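Local coordinates for capsular polysaccharide export system protein KpsC (Thermosulfurimonas dismutans, PDB 6MGD) that probably transfers Kdo in beta-2,7 linkage from its CMP-activated donor while building the glycolipid that carries bacterial capsular polysaccharide, at residues Tyr105-Leu110 with His277-Ile282. Sequence-based numbering, arbitrary orientation.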
# COMPACT_ATOMS: atom_id res chain seq x y z
N TYR A 105 1.19 12.38 2.59
CA TYR A 105 0.81 13.19 1.43
C TYR A 105 -0.38 12.60 0.69
O TYR A 105 -1.17 13.35 0.10
CB TYR A 105 2.00 13.35 0.48
CG TYR A 105 1.73 14.29 -0.67
CD1 TYR A 105 1.47 15.63 -0.45
CD2 TYR A 105 1.73 13.83 -1.98
CE1 TYR A 105 1.22 16.50 -1.50
CE2 TYR A 105 1.49 14.69 -3.04
CZ TYR A 105 1.23 16.02 -2.79
OH TYR A 105 0.98 16.87 -3.84
N LEU A 106 -0.53 11.28 0.70
CA LEU A 106 -1.73 10.66 0.14
C LEU A 106 -2.97 11.11 0.90
O LEU A 106 -4.01 11.40 0.30
CB LEU A 106 -1.60 9.14 0.17
CG LEU A 106 -2.24 8.28 -0.93
CD1 LEU A 106 -2.74 6.96 -0.35
CD2 LEU A 106 -3.36 9.00 -1.68
N GLU A 107 -2.87 11.18 2.23
CA GLU A 107 -4.00 11.61 3.04
C GLU A 107 -4.35 13.07 2.79
O GLU A 107 -5.53 13.44 2.80
CB GLU A 107 -3.70 11.36 4.52
CG GLU A 107 -4.90 11.42 5.44
CD GLU A 107 -4.54 11.08 6.88
OE1 GLU A 107 -3.34 10.86 7.15
OE2 GLU A 107 -5.46 11.02 7.72
N GLU A 108 -3.34 13.91 2.54
CA GLU A 108 -3.61 15.31 2.23
C GLU A 108 -4.24 15.46 0.85
O GLU A 108 -5.08 16.35 0.65
CB GLU A 108 -2.32 16.13 2.32
CG GLU A 108 -1.60 16.06 3.66
CD GLU A 108 -2.48 16.44 4.84
OE1 GLU A 108 -2.78 15.55 5.66
OE2 GLU A 108 -2.88 17.62 4.94
N ILE A 109 -3.84 14.62 -0.10
CA ILE A 109 -4.47 14.65 -1.43
C ILE A 109 -5.95 14.32 -1.31
O ILE A 109 -6.81 15.03 -1.86
CB ILE A 109 -3.75 13.68 -2.38
CG1 ILE A 109 -2.38 14.24 -2.79
CG2 ILE A 109 -4.60 13.40 -3.61
CD1 ILE A 109 -1.63 13.35 -3.76
N LEU A 110 -6.27 13.25 -0.59
CA LEU A 110 -7.66 12.82 -0.48
C LEU A 110 -8.51 13.80 0.32
O LEU A 110 -9.71 13.92 0.07
CB LEU A 110 -7.72 11.42 0.15
CG LEU A 110 -6.95 10.34 -0.62
CD1 LEU A 110 -6.94 9.03 0.15
CD2 LEU A 110 -7.54 10.15 -2.01
N HIS A 277 -10.62 5.32 12.63
CA HIS A 277 -9.37 6.04 12.40
C HIS A 277 -9.42 7.38 13.13
O HIS A 277 -10.37 8.14 12.96
CB HIS A 277 -9.13 6.27 10.91
CG HIS A 277 -7.72 6.66 10.60
ND1 HIS A 277 -7.22 7.92 10.86
CD2 HIS A 277 -6.69 5.96 10.06
CE1 HIS A 277 -5.95 7.98 10.49
NE2 HIS A 277 -5.61 6.80 10.01
N PRO A 278 -8.41 7.69 13.95
CA PRO A 278 -8.48 8.90 14.79
C PRO A 278 -8.37 10.21 14.02
O PRO A 278 -8.53 11.27 14.63
CB PRO A 278 -7.28 8.74 15.74
CG PRO A 278 -6.85 7.30 15.61
CD PRO A 278 -7.21 6.89 14.22
N ARG A 279 -8.11 10.17 12.71
CA ARG A 279 -7.80 11.39 11.97
C ARG A 279 -8.54 11.54 10.65
O ARG A 279 -8.26 12.49 9.92
CB ARG A 279 -6.29 11.47 11.70
CG ARG A 279 -5.42 11.58 12.94
CD ARG A 279 -3.94 11.54 12.59
NE ARG A 279 -3.62 12.46 11.50
CZ ARG A 279 -3.36 12.09 10.25
NH1 ARG A 279 -3.09 13.00 9.33
NH2 ARG A 279 -3.37 10.80 9.93
N ARG A 280 -9.46 10.64 10.32
CA ARG A 280 -10.13 10.66 9.02
C ARG A 280 -11.64 10.78 9.23
O ARG A 280 -12.25 9.94 9.89
CB ARG A 280 -9.80 9.40 8.22
CG ARG A 280 -8.32 9.28 7.88
CD ARG A 280 -8.00 8.01 7.13
NE ARG A 280 -6.57 7.72 7.13
CZ ARG A 280 -6.03 6.60 6.67
NH1 ARG A 280 -6.80 5.65 6.15
NH2 ARG A 280 -4.71 6.42 6.72
N ASN A 281 -12.22 11.84 8.66
CA ASN A 281 -13.66 12.08 8.72
C ASN A 281 -14.34 12.04 7.37
O ASN A 281 -15.58 11.95 7.32
CB ASN A 281 -13.94 13.45 9.36
CG ASN A 281 -13.24 13.64 10.68
OD1 ASN A 281 -12.04 13.91 10.72
ND2 ASN A 281 -13.99 13.52 11.77
N ILE A 282 -13.59 12.10 6.27
CA ILE A 282 -14.16 12.29 4.94
C ILE A 282 -14.71 10.97 4.41
O ILE A 282 -14.11 9.91 4.60
CB ILE A 282 -13.09 12.88 4.00
CG1 ILE A 282 -12.38 14.06 4.67
CG2 ILE A 282 -13.71 13.31 2.68
CD1 ILE A 282 -13.31 15.19 5.08
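E107, on helix 105-112, reaches between two consecutive arginines of the loop 277-282 and forms a salt-bridge network with both. Its CG lies anti to the backbone N (chi1 -165°) and the chain runs on extended, which carries the carboxylate straight out to the loop. E107 OE1 takes two bonds from R279: NH2 gives the shorter at 2.8 Å, meeting the syn lone pair of OE1 with that oxygen near the guanidinium plane, and NH1 adds a weak one at 3.1 Å. The carboxylate and R279 guanidinium planes are 84° apart, and both terminal nitrogens converge on OE1. E107 OE2 serves R280, with a longer salt bridge to NE at 3.5 Å and a van der Waals contact with CG at 3.4 Å. The link joins the two halves of a GT-B-type fold: helix 105-112 comes after strand 88-92 of the mixed sheet, the loop after edge strand 272-273 of the parallel sheet. An alanine here removes the shared carboxylate and would probably leave R279 without its bonded mate and freer to turn, while R280 keeps its carbonyl partners. Those are P263 and A266, whose oxygens accept from R280 NH1. Within the loop, R279 N donates to H277 ND1 at 3.0 Å, near the imidazole plane, while R280 NE sits over one face of that ring, offset toward its rim. E108 OE1 lies 4.5 Å from R279 NH1, too far for a salt bridge, and probably adds weak electrostatic attraction.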